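Lysozyme (Asticcacaulis excentricus, PDB 6H9D) probably acts in cell morphogenesis and stalk synthesis as the muramidase domain of SpmX, a lysozyme-family domain co-opted and detoxified from a phage lysin, probably with reduced peptidoglycan-hydrolase activity. Local coordinates at residues A67-V72 and N79-L84. Sequence-based numbering, arbitrary orientation.
Sequences AVNNLV and NQFDAL
Val68 meets both Phe81 and Leu84 through one methyl branch, and these apolar contacts carry most of the junction. Its CG1 lies 3.5 Å from Phe81 CE1 and 4.0 Å from Leu84 CB. Because CG1 stands anti to the backbone N, it reaches across between the ring and the leucine, while CG2 is directed to the backbone end of Leu84, 4.0 Å from Leu84 O. Phe81 makes up its share of the distance by the same kind of rotation: chi1 of -176° carries the ring out from helix 78-91 until the CE1 and CZ atoms of the ring arrive beside Val68 and Asn69. One turn further along, Val72 CG2 approaches Leu84 CD1 at 4.2 Å, a looser touch at the point where the chain leaves helical geometry.

A polar group meets the same part of the ring, also obliquely. The Asn69 amide approaches Phe81 with ND2 3.6 Å from CZ, the amide and ring planes inclined by 34°, so the two groups are neither parallel nor perpendicular. Its hydrogen bonds are made elsewhere: ND2 to Val65 O in the preceding turn of its own helix, and OD1 to His4 N. With both ends of the amide held, its orientation against the ring is largely fixed. His4 also meets the Phe81 ring.

The short helical segments approach to 10.6 Å between axes at 118°. Their nearest CA atoms, those of Val68 and Leu84, are 7.1 Å apart, and the gap is filled by side chains, one of which reaches a backbone carbonyl. It is a buried corner of the phage lysozyme fold between two consecutive helices, 50-71 and 78-91, joined by a short loop. Around it, Phe96 of helix 93-97 packs on Val68, helix 100-106 meets Val72, and Phe146 of the C-terminal helix 133-146 lies against Leu84.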
loop_
_atom_site.group_PDB
_atom_site.type_symbol
_atom_site.label_atom_id
_atom_site.label_comp_id
_atom_site.label_asym_id
_atom_site.label_seq_id
_atom_site.Cartn_x
_atom_site.Cartn_y
_atom_site.Cartn_z
ATOM N N ALA A 67 -1.190 3.874 -10.827
ATOM C CA ALA A 67 0.216 4.179 -10.755
ATOM C C ALA A 67 1.066 2.931 -11.053
ATOM O O ALA A 67 2.046 3.016 -11.781
ATOM C CB ALA A 67 0.565 4.747 -9.410
ATOM N N VAL A 68 0.708 1.781 -10.475
ATOM C CA VAL A 68 1.570 0.603 -10.587
ATOM C C VAL A 68 1.520 0.120 -12.040
ATOM O O VAL A 68 2.542 -0.169 -12.643
ATOM C CB VAL A 68 1.191 -0.508 -9.588
ATOM C CG1 VAL A 68 1.976 -1.778 -9.869
ATOM C CG2 VAL A 68 1.436 -0.060 -8.144
ATOM N N ASN A 69 0.323 0.145 -12.594
ATOM C CA ASN A 69 0.086 -0.213 -14.008
ATOM C C ASN A 69 0.897 0.720 -14.906
ATOM O O ASN A 69 1.522 0.246 -15.828
ATOM C CB ASN A 69 -1.393 -0.057 -14.333
ATOM C CG ASN A 69 -2.152 -1.335 -14.116
ATOM O OD1 ASN A 69 -1.813 -2.352 -14.688
ATOM N ND2 ASN A 69 -3.173 -1.291 -13.299
ATOM N N ASN A 70 0.922 2.000 -14.583
ATOM C CA ASN A 70 1.603 2.984 -15.449
ATOM C C ASN A 70 3.112 2.973 -15.246
ATOM O O ASN A 70 3.801 3.249 -16.212
ATOM C CB ASN A 70 1.072 4.397 -15.219
ATOM C CG ASN A 70 -0.393 4.562 -15.551
ATOM O OD1 ASN A 70 -0.997 3.717 -16.193
ATOM N ND2 ASN A 70 -0.973 5.646 -15.087
ATOM N N LEU A 71 3.583 2.645 -14.044
ATOM C CA LEU A 71 5.028 2.739 -13.744
ATOM C C LEU A 71 5.764 1.440 -14.063
ATOM O O LEU A 71 6.959 1.509 -14.297
ATOM C CB LEU A 71 5.187 3.124 -12.281
ATOM C CG LEU A 71 4.784 4.553 -11.963
ATOM C CD1 LEU A 71 4.985 4.834 -10.497
ATOM C CD2 LEU A 71 5.585 5.520 -12.805
ATOM N N VAL A 72 5.054 0.318 -14.069
ATOM C CA VAL A 72 5.709 -0.987 -14.343
ATOM C C VAL A 72 5.559 -1.327 -15.828
ATOM O O VAL A 72 4.450 -1.417 -16.281
ATOM C CB VAL A 72 5.186 -2.099 -13.418
ATOM C CG1 VAL A 72 5.790 -3.439 -13.786
ATOM C CG2 VAL A 72 5.474 -1.776 -11.965
ATOM N N ASN A 79 -0.042 -11.887 -8.135
ATOM C CA ASN A 79 0.599 -11.765 -6.801
ATOM C C ASN A 79 1.611 -10.620 -6.807
ATOM O O ASN A 79 1.665 -9.908 -5.835
ATOM C CB ASN A 79 1.236 -13.073 -6.350
ATOM C CG ASN A 79 0.211 -14.142 -6.060
ATOM O OD1 ASN A 79 -0.955 -13.852 -5.929
ATOM N ND2 ASN A 79 0.638 -15.381 -5.969
ATOM N N GLN A 80 2.379 -10.477 -7.880
ATOM C CA GLN A 80 3.390 -9.433 -7.933
ATOM C C GLN A 80 2.694 -8.068 -7.913
ATOM O O GLN A 80 3.091 -7.159 -7.183
ATOM C CB GLN A 80 4.260 -9.569 -9.175
ATOM C CG GLN A 80 5.285 -10.693 -9.096
ATOM C CD GLN A 80 5.913 -10.956 -10.448
ATOM O OE1 GLN A 80 5.370 -10.609 -11.489
ATOM N NE2 GLN A 80 7.088 -11.556 -10.434
ATOM N N PHE A 81 1.622 -7.971 -8.687
ATOM C CA PHE A 81 0.853 -6.736 -8.802
ATOM C C PHE A 81 0.247 -6.372 -7.444
ATOM O O PHE A 81 0.387 -5.259 -7.010
ATOM C CB PHE A 81 -0.240 -6.877 -9.859
ATOM C CG PHE A 81 -0.985 -5.588 -10.072
ATOM C CD1 PHE A 81 -0.356 -4.525 -10.702
ATOM C CD2 PHE A 81 -2.232 -5.388 -9.500
ATOM C CE1 PHE A 81 -1.011 -3.312 -10.865
ATOM C CE2 PHE A 81 -2.887 -4.177 -9.665
ATOM C CZ PHE A 81 -2.262 -3.137 -10.325
ATOM N N ASP A 82 -0.412 -7.343 -6.799
ATOM C CA ASP A 82 -1.067 -7.160 -5.511
ATOM C C ASP A 82 -0.044 -6.650 -4.474
ATOM O O ASP A 82 -0.311 -5.715 -3.747
ATOM C CB ASP A 82 -1.678 -8.472 -5.020
ATOM C CG ASP A 82 -2.998 -8.866 -5.662
ATOM O OD1 ASP A 82 -3.608 -8.026 -6.380
ATOM O OD2 ASP A 82 -3.417 -9.999 -5.414
ATOM N N ALA A 83 1.111 -7.315 -4.391
ATOM C CA ALA A 83 2.183 -6.916 -3.438
ATOM C C ALA A 83 2.711 -5.510 -3.762
ATOM O O ALA A 83 2.990 -4.739 -2.838
ATOM C CB ALA A 83 3.312 -7.916 -3.441
ATOM N N LEU A 84 2.902 -5.205 -5.053
ATOM C CA LEU A 84 3.395 -3.865 -5.437
ATOM C C LEU A 84 2.360 -2.778 -5.097
ATOM O O LEU A 84 2.744 -1.700 -4.692
ATOM C CB LEU A 84 3.771 -3.831 -6.919
ATOM C CG LEU A 84 5.063 -4.568 -7.275
ATOM C CD1 LEU A 84 5.312 -4.510 -8.766
ATOM C CD2 LEU A 84 6.267 -4.023 -6.522
#